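Local coordinates for protein tryptophan--tRNA ligase (Mycoplasma pneumoniae, PDB 2YY5) that probably catalyses the ATP-dependent attachment of tryptophan to tRNA(Trp), working as a homodimeric class I aminoacyl-tRNA synthetase, at residues 84-89 with 324-329; 173-178 with 338-343; 231-236 with 246-251. The protein carries 1 engineered substitution. All blocks are in the same frame, centred on the assembly; numbering follows the deposited sequence.

Overall arrangement
Interactions 1 and 2 both use helix 311-340, and their centres are about 20 Å apart. Interaction 1 sets it against the start of helix 87-98 and is the more buried, whereas interaction 2 joins its C-terminal end to that of helix 158-175 and is partly buried. Both touch the second subunit. Interaction 3, partly buried, lies on the opposite side of the chain's centre, about 45 Å and 53 Å from the other two centres, and meets no other chain. Chemistry follows place: alanine and leucine packing with a weak amide-carboxylate link and a water in interaction 1, a phenylalanine stack in interaction 2, and in interaction 3 a water bridge without any direct hydrogen bond between the segments.

Interaction 1. Residues 84-89 with 324-329; sequences SDLLEH and QAQATA
Leu-86 supplies the apolar part of this contact through one branch. Its CD2 methyl sits 4.0 Å from CB of Ala-325 and 4.1 Å from CB of Ala-329, two residues one turn apart on the same face of helix 311-340, and it also lies against the backbone of Gln-326 between them. Glu-88 extends the patch with its aliphatic root, its CB standing 4.1 Å from CB of Ala-329. The methyl-sized alanines probably let this side of the helix come close.

The polar part is weaker. Gln-326 has CG anti to its backbone N (chi1 -166°) and runs extended from there, which carries the amide out from the helix, across to Glu-88, whose own chain bends at chi2 to meet it. NE2 of Gln-326 faces both carboxylate oxygens of Glu-88, at 3.3 Å from OE2 and 3.5 Å from OE1. Both bonds are weak, although the one to OE2 is fairly straight (162° at the hydrogen). The amide and carboxylate planes are 68° apart, so this is no flat bidentate pairing. Arg-330 backs it up through a weak bond to OE1 of Gln-326 and a long, weak ion pair with OE1 of Glu-88.

A water adds a third link: it donates to O of Asp-85 at 2.9 Å and accepts from N of Leu-87 at 3.3 Å and, weakly, from NE2 of Gln-326 at 3.1 Å.

Beside this patch His-89 bonds to Asp-142, a predicted tryptophan-binding residue, and to Tyr-146. Phe-81 of strand 78-82 and Tyr-146 pack on Leu-86 and Ala-325, and Leu-87 of the second subunit on Glu-88, placing the contact between the edge of the nucleotide-binding sheet, helix 311-340 and the dimer interface.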
ATOM      1  N   SER B  84      -2.913 -11.238  -5.464  1.00 17.21           N
ATOM      2  CA  SER B  84      -2.957 -11.309  -4.011  1.00 15.82           C
ATOM      3  C   SER B  84      -2.173 -12.478  -3.407  1.00 19.67           C
ATOM      4  O   SER B  84      -1.913 -12.480  -2.201  1.00 18.50           O
ATOM      5  CB  SER B  84      -4.419 -11.366  -3.530  1.00 19.98           C
ATOM      6  OG  SER B  84      -5.053 -12.589  -3.885  1.00 14.63           O
ATOM      7  N   ASP B  85      -1.810 -13.478  -4.217  1.00 15.60           N
ATOM      8  CA  ASP B  85      -1.056 -14.623  -3.697  1.00 14.17           C
ATOM      9  C   ASP B  85       0.383 -14.241  -3.385  1.00 18.01           C
ATOM     10  O   ASP B  85       1.099 -14.990  -2.718  1.00 20.13           O
ATOM     11  CB  ASP B  85      -1.054 -15.788  -4.692  1.00 16.98           C
ATOM     12  CG  ASP B  85      -2.247 -16.717  -4.520  1.00 22.22           C
ATOM     13  OD1 ASP B  85      -2.547 -17.471  -5.468  1.00 26.41           O
ATOM     14  OD2 ASP B  85      -2.875 -16.708  -3.441  1.00 20.36           O
ATOM     15  N   LEU B  86       0.802 -13.080  -3.881  1.00 13.67           N
ATOM     16  CA  LEU B  86       2.153 -12.592  -3.648  1.00 14.99           C
ATOM     17  C   LEU B  86       2.242 -11.298  -2.829  1.00 13.09           C
ATOM     18  O   LEU B  86       1.988 -10.209  -3.333  1.00 11.55           O
ATOM     19  CB  LEU B  86       2.880 -12.376  -4.982  1.00 12.49           C
ATOM     20  CG  LEU B  86       3.320 -13.611  -5.765  1.00 20.51           C
ATOM     21  CD1 LEU B  86       2.094 -14.375  -6.245  1.00 14.06           C
ATOM     22  CD2 LEU B  86       4.189 -13.185  -6.947  1.00 19.46           C
ATOM     23  N   LEU B  87       2.620 -11.415  -1.566  1.00 12.23           N
ATOM     24  CA  LEU B  87       2.784 -10.231  -0.737  1.00 13.74           C
ATOM     25  C   LEU B  87       3.787  -9.264  -1.379  1.00 18.85           C
ATOM     26  O   LEU B  87       3.796  -8.067  -1.059  1.00 18.49           O
ATOM     27  CB  LEU B  87       3.275 -10.633   0.659  1.00 15.19           C
ATOM     28  CG  LEU B  87       2.223 -11.004   1.712  1.00 13.00           C
ATOM     29  CD1 LEU B  87       0.922 -11.415   1.058  1.00 12.19           C
ATOM     30  CD2 LEU B  87       2.772 -12.102   2.581  1.00 11.82           C
ATOM     31  N   GLU B  88       4.635  -9.777  -2.278  1.00 16.76           N
ATOM     32  CA  GLU B  88       5.629  -8.937  -2.946  1.00 11.01           C
ATOM     33  C   GLU B  88       4.972  -7.805  -3.716  1.00 11.60           C
ATOM     34  O   GLU B  88       5.572  -6.758  -3.922  1.00 16.92           O
ATOM     35  CB  GLU B  88       6.495  -9.748  -3.921  1.00 13.12           C
ATOM     36  CG  GLU B  88       7.574 -10.621  -3.285  1.00  7.23           C
ATOM     37  CD  GLU B  88       6.996 -11.878  -2.681  1.00 19.81           C
ATOM     38  OE1 GLU B  88       7.759 -12.691  -2.119  1.00 21.54           O
ATOM     39  OE2 GLU B  88       5.766 -12.056  -2.777  1.00 22.46           O
ATOM     40  N   HIS B  89       3.734  -8.013  -4.145  1.00 13.53           N
ATOM     41  CA  HIS B  89       3.031  -6.986  -4.890  1.00 13.19           C
ATOM     42  C   HIS B  89       2.670  -5.804  -4.008  1.00 13.58           C
ATOM     43  O   HIS B  89       2.942  -4.665  -4.367  1.00 12.79           O
ATOM     44  CB  HIS B  89       1.801  -7.587  -5.569  1.00 11.28           C
ATOM     45  CG  HIS B  89       2.125  -8.289  -6.849  1.00 17.11           C
ATOM     46  ND1 HIS B  89       2.159  -7.637  -8.063  1.00 20.27           N
ATOM     47  CD2 HIS B  89       2.536  -9.556  -7.093  1.00 19.65           C
ATOM     48  CE1 HIS B  89       2.581  -8.472  -8.999  1.00 18.99           C
ATOM     49  NE2 HIS B  89       2.819  -9.642  -8.434  1.00 16.81           N
ATOM     50  N   GLN B 324       6.112 -19.769  -9.485  1.00 24.22           N
ATOM     51  CA  GLN B 324       6.919 -19.301 -10.600  1.00 23.84           C
ATOM     52  C   GLN B 324       7.087 -17.787 -10.582  1.00 22.27           C
ATOM     53  O   GLN B 324       8.203 -17.282 -10.638  1.00 25.96           O
ATOM     54  CB  GLN B 324       6.293 -19.755 -11.924  1.00 29.29           C
ATOM     55  CG  GLN B 324       7.122 -19.397 -13.152  1.00 40.67           C
ATOM     56  CD  GLN B 324       6.562 -19.964 -14.454  1.00 45.41           C
ATOM     57  OE1 GLN B 324       7.151 -19.778 -15.526  1.00 49.03           O
ATOM     58  NE2 GLN B 324       5.426 -20.657 -14.370  1.00 42.72           N
ATOM     59  N   ALA B 325       5.976 -17.069 -10.494  1.00 21.58           N
ATOM     60  CA  ALA B 325       6.005 -15.614 -10.470  1.00 22.55           C
ATOM     61  C   ALA B 325       6.798 -15.137  -9.264  1.00 23.77           C
ATOM     62  O   ALA B 325       7.584 -14.190  -9.336  1.00 25.41           O
ATOM     63  CB  ALA B 325       4.582 -15.067 -10.409  1.00 15.16           C
ATOM     64  N   GLN B 326       6.583 -15.806  -8.148  1.00 24.74           N
ATOM     65  CA  GLN B 326       7.257 -15.448  -6.922  1.00 28.00           C
ATOM     66  C   GLN B 326       8.759 -15.666  -7.053  1.00 28.62           C
ATOM     67  O   GLN B 326       9.540 -15.078  -6.314  1.00 31.00           O
ATOM     68  CB  GLN B 326       6.682 -16.270  -5.779  1.00 27.56           C
ATOM     69  CG  GLN B 326       7.041 -15.766  -4.415  1.00 31.35           C
ATOM     70  CD  GLN B 326       6.069 -16.260  -3.375  1.00 33.55           C
ATOM     71  OE1 GLN B 326       5.771 -17.455  -3.307  1.00 32.15           O
ATOM     72  NE2 GLN B 326       5.563 -15.345  -2.558  1.00 33.13           N
ATOM     73  N   ALA B 327       9.161 -16.496  -8.008  1.00 30.88           N
ATOM     74  CA  ALA B 327      10.578 -16.771  -8.225  1.00 33.81           C
ATOM     75  C   ALA B 327      11.312 -15.502  -8.653  1.00 36.24           C
ATOM     76  O   ALA B 327      12.380 -15.184  -8.123  1.00 39.27           O
ATOM     77  CB  ALA B 327      10.751 -17.851  -9.280  1.00 35.04           C
ATOM     78  N   THR B 328      10.745 -14.772  -9.608  1.00 28.04           N
ATOM     79  CA  THR B 328      11.385 -13.545 -10.052  1.00 26.29           C
ATOM     80  C   THR B 328      10.979 -12.320  -9.219  1.00 24.46           C
ATOM     81  O   THR B 328      11.742 -11.361  -9.115  1.00 23.52           O
ATOM     82  CB  THR B 328      11.140 -13.285 -11.567  1.00 24.94           C
ATOM     83  OG1 THR B 328      10.730 -11.927 -11.767  1.00 28.61           O
ATOM     84  CG2 THR B 328      10.101 -14.240 -12.121  1.00 25.13           C
ATOM     85  N   ALA B 329       9.802 -12.359  -8.600  1.00 22.65           N
ATOM     86  CA  ALA B 329       9.351 -11.241  -7.768  1.00 19.44           C
ATOM     87  C   ALA B 329      10.249 -11.054  -6.540  1.00 22.43           C
ATOM     88  O   ALA B 329      10.584  -9.921  -6.174  1.00 19.86           O
ATOM     89  CB  ALA B 329       7.906 -11.453  -7.319  1.00 12.81           C
TER
HETATM   90  O   HOH W   1       3.159 -14.543  -0.724  1.00 16.23           O

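Interaction 2. Residues 173-178 with 338-343; sequences KKFKLK and DGFGLG
A Schellman motif ends helix 311-340, and within it Gly-339 and Phe-340 face Phe-175, the last residue of helix 158-175, and Leu-177 just beyond it. The motif rests on Leu-342 N bonding to Tyr-337 O and on a weak bond from Gly-341 N to Asp-338 O, with Gly-341 as the C-prime residue at positive phi (90°). The opposing helix also leaves helical angles through positive phi, at Lys-176.

The main link is a face-to-face stack of Phe-175 on Phe-340, nearly parallel by the 12° between planes, and close by the 4.0 Å between ring centroids. CE1 of Phe-175 comes within 3.7 Å of CZ of Phe-340. Phe-175 has CG anti to its carbonyl carbon (chi1 -54°), which swings the ring off the helix end toward its partner. The aliphatic chain of Lys-174 covers the opposite face of the Phe-175 ring, with CG 3.9 Å above its plane, so the ring is held from both sides.

Leu-177 fills in beside the stack with its two branches divided: CD2 meets the edge of the Phe-340 ring, 4.2 Å from CE1, while CD1 rests 3.9 Å from CA of Gly-339, where no side chain intervenes. The carbonyl O of Gly-339 approaches the Phe-175 ring obliquely. No hydrogen bond crosses between the segments.

Ile-171 of helix 158-175 touches both Leu-177 and Phe-340, Phe-336 adds to Leu-177, and Leu-95 of helix 87-98 reaches Phe-340. Phe-52 and Pro-54 of the second subunit pack on Phe-340 and Phe-175, so the two helix ends meet beside the dimer interface.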
ATOM      1  N   LYS B 173      17.301   7.244 -10.681  1.00 19.23           N
ATOM      2  CA  LYS B 173      18.106   8.427 -10.448  1.00 21.70           C
ATOM      3  C   LYS B 173      18.528   8.521  -8.989  1.00 23.02           C
ATOM      4  O   LYS B 173      19.714   8.615  -8.696  1.00 26.69           O
ATOM      5  CB  LYS B 173      17.320   9.679 -10.861  1.00 24.00           C
ATOM      6  CG  LYS B 173      18.160  10.931 -11.094  1.00 25.68           C
ATOM      7  CD  LYS B 173      17.322  11.973 -11.820  1.00 32.37           C
ATOM      8  CE  LYS B 173      18.135  13.175 -12.300  1.00 33.39           C
ATOM      9  NZ  LYS B 173      18.749  13.944 -11.191  1.00 20.56           N
ATOM     10  N   LYS B 174      17.558   8.465  -8.079  1.00 26.44           N
ATOM     11  CA  LYS B 174      17.834   8.577  -6.654  1.00 20.97           C
ATOM     12  C   LYS B 174      18.553   7.419  -5.986  1.00 25.23           C
ATOM     13  O   LYS B 174      19.477   7.639  -5.197  1.00 28.79           O
ATOM     14  CB  LYS B 174      16.548   8.840  -5.877  1.00 23.04           C
ATOM     15  CG  LYS B 174      16.774   8.835  -4.369  1.00 19.21           C
ATOM     16  CD  LYS B 174      15.539   9.196  -3.593  1.00 15.23           C
ATOM     17  CE  LYS B 174      15.825   9.144  -2.106  1.00 25.69           C
ATOM     18  NZ  LYS B 174      17.030   9.940  -1.753  1.00 22.91           N
ATOM     19  N   PHE B 175      18.138   6.190  -6.274  1.00 25.20           N
ATOM     20  CA  PHE B 175      18.765   5.036  -5.633  1.00 21.59           C
ATOM     21  C   PHE B 175      19.841   4.347  -6.468  1.00 20.39           C
ATOM     22  O   PHE B 175      20.453   3.380  -6.017  1.00 21.25           O
ATOM     23  CB  PHE B 175      17.694   4.020  -5.211  1.00 21.14           C
ATOM     24  CG  PHE B 175      16.612   4.606  -4.344  1.00 19.30           C
ATOM     25  CD1 PHE B 175      15.453   5.133  -4.911  1.00 17.02           C
ATOM     26  CD2 PHE B 175      16.757   4.648  -2.956  1.00 21.96           C
ATOM     27  CE1 PHE B 175      14.447   5.696  -4.107  1.00 19.53           C
ATOM     28  CE2 PHE B 175      15.759   5.207  -2.144  1.00 18.83           C
ATOM     29  CZ  PHE B 175      14.602   5.732  -2.722  1.00 17.11           C
ATOM     30  N   LYS B 176      20.084   4.858  -7.672  1.00 22.44           N
ATOM     31  CA  LYS B 176      21.100   4.295  -8.559  1.00 22.79           C
ATOM     32  C   LYS B 176      20.876   2.798  -8.669  1.00 25.43           C
ATOM     33  O   LYS B 176      21.813   2.001  -8.613  1.00 22.11           O
ATOM     34  CB  LYS B 176      22.506   4.574  -8.016  1.00 17.15           C
ATOM     35  CG  LYS B 176      22.803   6.057  -7.774  1.00 20.74           C
ATOM     36  CD  LYS B 176      22.441   6.916  -8.986  1.00 27.55           C
ATOM     37  CE  LYS B 176      22.880   8.366  -8.815  1.00 29.54           C
ATOM     38  NZ  LYS B 176      22.342   9.246  -9.894  1.00 30.78           N
ATOM     39  N   LEU B 177      19.608   2.440  -8.821  1.00 20.38           N
ATOM     40  CA  LEU B 177      19.181   1.061  -8.939  1.00 23.22           C
ATOM     41  C   LEU B 177      19.140   0.695 -10.422  1.00 26.06           C
ATOM     42  O   LEU B 177      18.551   1.416 -11.217  1.00 23.73           O
ATOM     43  CB  LEU B 177      17.790   0.937  -8.316  1.00 24.52           C
ATOM     44  CG  LEU B 177      17.368  -0.318  -7.559  1.00 30.89           C
ATOM     45  CD1 LEU B 177      18.473  -0.783  -6.630  1.00 29.14           C
ATOM     46  CD2 LEU B 177      16.102  -0.003  -6.770  1.00 36.19           C
ATOM     47  N   LYS B 178      19.783  -0.408 -10.797  1.00 35.91           N
ATOM     48  CA  LYS B 178      19.788  -0.844 -12.197  1.00 40.86           C
ATOM     49  C   LYS B 178      18.393  -1.325 -12.590  1.00 39.20           C
ATOM     50  O   LYS B 178      17.929  -2.375 -12.129  1.00 31.15           O
ATOM     51  CB  LYS B 178      20.779  -1.995 -12.430  1.00 45.92           C
ATOM     52  CG  LYS B 178      22.250  -1.685 -12.173  1.00 56.40           C
ATOM     53  CD  LYS B 178      22.579  -1.690 -10.685  1.00 60.79           C
ATOM     54  CE  LYS B 178      24.041  -2.057 -10.456  1.00 60.22           C
ATOM     55  NZ  LYS B 178      24.349  -3.413 -11.005  1.00 56.65           N
ATOM     56  N   ASP B 338      17.875  -3.621  -1.168  1.00 22.90           N
ATOM     57  CA  ASP B 338      19.261  -3.194  -1.030  1.00 23.85           C
ATOM     58  C   ASP B 338      19.390  -1.716  -1.331  1.00 20.25           C
ATOM     59  O   ASP B 338      19.950  -0.967  -0.535  1.00 21.20           O
ATOM     60  CB  ASP B 338      20.175  -3.971  -1.968  1.00 34.51           C
ATOM     61  CG  ASP B 338      20.720  -5.221  -1.331  1.00 46.53           C
ATOM     62  OD1 ASP B 338      20.067  -6.280  -1.445  1.00 49.60           O
ATOM     63  OD2 ASP B 338      21.799  -5.137  -0.704  1.00 54.62           O
ATOM     64  N   GLY B 339      18.858  -1.308  -2.483  1.00 13.89           N
ATOM     65  CA  GLY B 339      18.911   0.084  -2.893  1.00 19.48           C
ATOM     66  C   GLY B 339      18.201   1.051  -1.964  1.00 23.63           C
ATOM     67  O   GLY B 339      18.664   2.171  -1.765  1.00 27.12           O
ATOM     68  N   PHE B 340      17.077   0.621  -1.395  1.00 24.23           N
ATOM     69  CA  PHE B 340      16.307   1.454  -0.478  1.00 21.92           C
ATOM     70  C   PHE B 340      16.877   1.481   0.942  1.00 21.49           C
ATOM     71  O   PHE B 340      16.680   2.448   1.686  1.00 20.70           O
ATOM     72  CB  PHE B 340      14.852   0.973  -0.440  1.00 15.70           C
ATOM     73  CG  PHE B 340      14.008   1.513  -1.558  1.00 22.23           C
ATOM     74  CD1 PHE B 340      14.296   1.195  -2.883  1.00 21.85           C
ATOM     75  CD2 PHE B 340      12.937   2.362  -1.288  1.00 19.58           C
ATOM     76  CE1 PHE B 340      13.536   1.713  -3.917  1.00 16.93           C
ATOM     77  CE2 PHE B 340      12.172   2.886  -2.315  1.00 14.70           C
ATOM     78  CZ  PHE B 340      12.472   2.562  -3.636  1.00 18.65           C
ATOM     79  N   GLY B 341      17.579   0.416   1.314  1.00 21.06           N
ATOM     80  CA  GLY B 341      18.153   0.338   2.648  1.00 19.81           C
ATOM     81  C   GLY B 341      17.207  -0.309   3.643  1.00 17.21           C
ATOM     82  O   GLY B 341      17.379  -0.156   4.854  1.00 21.21           O
ATOM     83  N   LEU B 342      16.212  -1.029   3.127  1.00 16.76           N
ATOM     84  CA  LEU B 342      15.202  -1.717   3.937  1.00 17.86           C
ATOM     85  C   LEU B 342      15.628  -3.132   4.337  1.00 19.12           C
ATOM     86  O   LEU B 342      16.589  -3.664   3.797  1.00 22.44           O
ATOM     87  CB  LEU B 342      13.873  -1.781   3.167  1.00 12.99           C
ATOM     88  CG  LEU B 342      12.815  -0.666   3.321  1.00 20.79           C
ATOM     89  CD1 LEU B 342      13.337   0.480   4.163  1.00 17.45           C
ATOM     90  CD2 LEU B 342      12.387  -0.172   1.947  1.00 11.03           C
ATOM     91  N   GLY B 343      14.913  -3.732   5.287  1.00 18.88           N
ATOM     92  CA  GLY B 343      15.239  -5.081   5.720  1.00 21.77           C
ATOM     93  C   GLY B 343      16.386  -5.150   6.710  1.00 15.93           C
ATOM     94  O   GLY B 343      17.195  -4.233   6.787  1.00 16.13           O
TER

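Interaction 3. Residues 231-236 with 246-251; sequences TTDSFN and PGVTNM
Asp-233, which lies against Val-248, has one carboxylate oxygen gripped twice: OD1 accepts from Phe-235 N at 3.0 Å (161° at the hydrogen), and is hydrogen-bonded to Tyr-284 OH. The backbone bond reaches OD1 on the anti side, 22° out of the carboxylate plane, and closes an Asx turn. With OD1 so held, the other oxygen, OD2, is turned onto the helix, 3.6 Å from CG2 of Val-248.

The remaining side-chain contacts are apolar. CB of Thr-232 stands 3.9 Å from CG2 of Val-248. CG2 of Thr-232, anti to its carbonyl carbon, points to the same methyl and to CE of Met-251, which a bend at chi3 brings back toward the loop.

A water donates to Thr-232 O at 2.7 Å and accepts from Gly-247 N at 2.8 Å. Gly-247 CA also makes a CA-H...O contact of 3.5 Å with Thr-231 O, possible because the loop backbone passes directly over a residue without a side chain.

The contact joins the loop after helix 220-228 to the first turns of helix 246-259, the Met-251 side chain lying about 9 Å from that of Met-203 in the predicted KMSKS motif. No direct hydrogen bond crosses between the segments; a water bridge and a CA-H...O contact take its place. The direct hydrogen bonds shape the loop and tie it to Tyr-284 and Phe-197, and the nearby helix start probably favours the ionised Asp-233.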
ATOM      1  N   THR B 231     -25.355   1.302 -33.189  1.00 29.74           N
ATOM      2  CA  THR B 231     -25.539   2.586 -33.851  1.00 30.48           C
ATOM      3  C   THR B 231     -24.532   2.752 -34.993  1.00 31.20           C
ATOM      4  O   THR B 231     -23.335   2.513 -34.824  1.00 28.01           O
ATOM      5  CB  THR B 231     -25.395   3.767 -32.848  1.00 31.87           C
ATOM      6  OG1 THR B 231     -24.056   3.835 -32.365  1.00 35.08           O
ATOM      7  CG2 THR B 231     -26.335   3.580 -31.666  1.00 31.25           C
ATOM      8  N   THR B 232     -25.032   3.139 -36.164  1.00 30.00           N
ATOM      9  CA  THR B 232     -24.185   3.338 -37.336  1.00 28.94           C
ATOM     10  C   THR B 232     -24.192   4.818 -37.723  1.00 27.37           C
ATOM     11  O   THR B 232     -23.730   5.668 -36.964  1.00 28.56           O
ATOM     12  CB  THR B 232     -24.678   2.477 -38.536  1.00 29.11           C
ATOM     13  OG1 THR B 232     -26.049   2.781 -38.815  1.00 29.78           O
ATOM     14  CG2 THR B 232     -24.565   0.992 -38.218  1.00 16.73           C
ATOM     15  N   ASP B 233     -24.726   5.123 -38.898  1.00 29.98           N
ATOM     16  CA  ASP B 233     -24.801   6.497 -39.384  1.00 31.65           C
ATOM     17  C   ASP B 233     -25.687   6.507 -40.618  1.00 33.43           C
ATOM     18  O   ASP B 233     -26.154   5.452 -41.047  1.00 32.93           O
ATOM     19  CB  ASP B 233     -23.398   7.016 -39.730  1.00 36.07           C
ATOM     20  CG  ASP B 233     -22.668   6.124 -40.717  1.00 38.13           C
ATOM     21  OD1 ASP B 233     -23.164   5.956 -41.851  1.00 42.40           O
ATOM     22  OD2 ASP B 233     -21.598   5.586 -40.362  1.00 41.38           O
ATOM     23  N   SER B 234     -25.922   7.684 -41.190  1.00 35.56           N
ATOM     24  CA  SER B 234     -26.766   7.769 -42.378  1.00 42.06           C
ATOM     25  C   SER B 234     -25.997   8.139 -43.644  1.00 42.11           C
ATOM     26  O   SER B 234     -26.503   8.869 -44.504  1.00 44.32           O
ATOM     27  CB  SER B 234     -27.932   8.751 -42.148  1.00 40.36           C
ATOM     28  OG  SER B 234     -27.485  10.009 -41.679  1.00 46.85           O
ATOM     29  N   PHE B 235     -24.776   7.614 -43.753  1.00 40.94           N
ATOM     30  CA  PHE B 235     -23.915   7.855 -44.913  1.00 40.42           C
ATOM     31  C   PHE B 235     -23.881   6.620 -45.811  1.00 39.46           C
ATOM     32  O   PHE B 235     -23.375   6.668 -46.927  1.00 40.68           O
ATOM     33  CB  PHE B 235     -22.478   8.165 -44.473  1.00 39.14           C
ATOM     34  CG  PHE B 235     -22.334   9.446 -43.707  1.00 44.01           C
ATOM     35  CD1 PHE B 235     -22.717  10.661 -44.275  1.00 41.99           C
ATOM     36  CD2 PHE B 235     -21.792   9.444 -42.423  1.00 46.65           C
ATOM     37  CE1 PHE B 235     -22.563  11.861 -43.573  1.00 46.47           C
ATOM     38  CE2 PHE B 235     -21.633  10.634 -41.712  1.00 47.86           C
ATOM     39  CZ  PHE B 235     -22.019  11.847 -42.289  1.00 49.54           C
ATOM     40  N   ASN B 236     -24.419   5.518 -45.301  1.00 38.44           N
ATOM     41  CA  ASN B 236     -24.451   4.243 -46.010  1.00 41.96           C
ATOM     42  C   ASN B 236     -23.191   3.936 -46.811  1.00 43.71           C
ATOM     43  O   ASN B 236     -23.224   3.828 -48.038  1.00 48.77           O
ATOM     44  CB  ASN B 236     -25.681   4.160 -46.917  1.00 42.73           C
ATOM     45  CG  ASN B 236     -25.781   2.826 -47.639  1.00 44.79           C
ATOM     46  OD1 ASN B 236     -25.262   2.665 -48.742  1.00 53.43           O
ATOM     47  ND2 ASN B 236     -26.434   1.857 -47.008  1.00 45.72           N
ATOM     48  N   PRO B 246     -17.497   6.434 -36.608  1.00 35.26           N
ATOM     49  CA  PRO B 246     -17.074   5.612 -35.472  1.00 30.33           C
ATOM     50  C   PRO B 246     -17.801   4.278 -35.368  1.00 24.97           C
ATOM     51  O   PRO B 246     -17.166   3.237 -35.211  1.00 28.22           O
ATOM     52  CB  PRO B 246     -17.327   6.529 -34.276  1.00 26.12           C
ATOM     53  CG  PRO B 246     -18.447   7.393 -34.741  1.00 29.12           C
ATOM     54  CD  PRO B 246     -18.023   7.726 -36.138  1.00 30.32           C
ATOM     55  N   GLY B 247     -19.127   4.313 -35.461  1.00 28.16           N
ATOM     56  CA  GLY B 247     -19.915   3.092 -35.376  1.00 26.61           C
ATOM     57  C   GLY B 247     -19.524   2.040 -36.402  1.00 26.24           C
ATOM     58  O   GLY B 247     -19.041   0.969 -36.046  1.00 31.90           O
ATOM     59  N   VAL B 248     -19.728   2.342 -37.680  1.00 27.77           N
ATOM     60  CA  VAL B 248     -19.392   1.399 -38.741  1.00 27.98           C
ATOM     61  C   VAL B 248     -17.925   0.977 -38.724  1.00 27.10           C
ATOM     62  O   VAL B 248     -17.612  -0.200 -38.889  1.00 26.70           O
ATOM     63  CB  VAL B 248     -19.737   1.984 -40.126  1.00 28.76           C
ATOM     64  CG1 VAL B 248     -19.066   1.177 -41.231  1.00 28.86           C
ATOM     65  CG2 VAL B 248     -21.241   1.970 -40.310  1.00 23.04           C
ATOM     66  N   THR B 249     -17.022   1.928 -38.521  1.00 26.20           N
ATOM     67  CA  THR B 249     -15.604   1.599 -38.492  1.00 30.04           C
ATOM     68  C   THR B 249     -15.299   0.597 -37.375  1.00 30.93           C
ATOM     69  O   THR B 249     -14.562  -0.365 -37.583  1.00 29.78           O
ATOM     70  CB  THR B 249     -14.739   2.864 -38.289  1.00 32.50           C
ATOM     71  OG1 THR B 249     -15.099   3.844 -39.270  1.00 31.57           O
ATOM     72  CG2 THR B 249     -13.242   2.529 -38.430  1.00 23.75           C
ATOM     73  N   ASN B 250     -15.880   0.822 -36.199  1.00 27.19           N
ATOM     74  CA  ASN B 250     -15.670  -0.057 -35.052  1.00 23.10           C
ATOM     75  C   ASN B 250     -16.103  -1.488 -35.348  1.00 26.46           C
ATOM     76  O   ASN B 250     -15.343  -2.428 -35.121  1.00 28.32           O
ATOM     77  CB  ASN B 250     -16.450   0.462 -33.847  1.00 24.83           C
ATOM     78  CG  ASN B 250     -16.123  -0.288 -32.575  1.00 27.15           C
ATOM     79  OD1 ASN B 250     -17.012  -0.620 -31.792  1.00 32.27           O
ATOM     80  ND2 ASN B 250     -14.841  -0.548 -32.353  1.00 29.32           N
ATOM     81  N   MET B 251     -17.326  -1.662 -35.845  1.00 25.52           N
ATOM     82  CA  MET B 251     -17.814  -3.001 -36.162  1.00 28.21           C
ATOM     83  C   MET B 251     -16.907  -3.644 -37.205  1.00 23.26           C
ATOM     84  O   MET B 251     -16.686  -4.848 -37.209  1.00 18.21           O
ATOM     85  CB  MET B 251     -19.247  -2.943 -36.701  1.00 27.19           C
ATOM     86  CG  MET B 251     -20.293  -2.562 -35.667  1.00 35.44           C
ATOM     87  SD  MET B 251     -21.979  -2.801 -36.273  1.00 37.93           S
ATOM     88  CE  MET B 251     -22.203  -1.310 -37.226  1.00 33.49           C
TER
HETATM   89  O   HOH W   2     -21.353   5.937 -35.645  1.00 28.42           O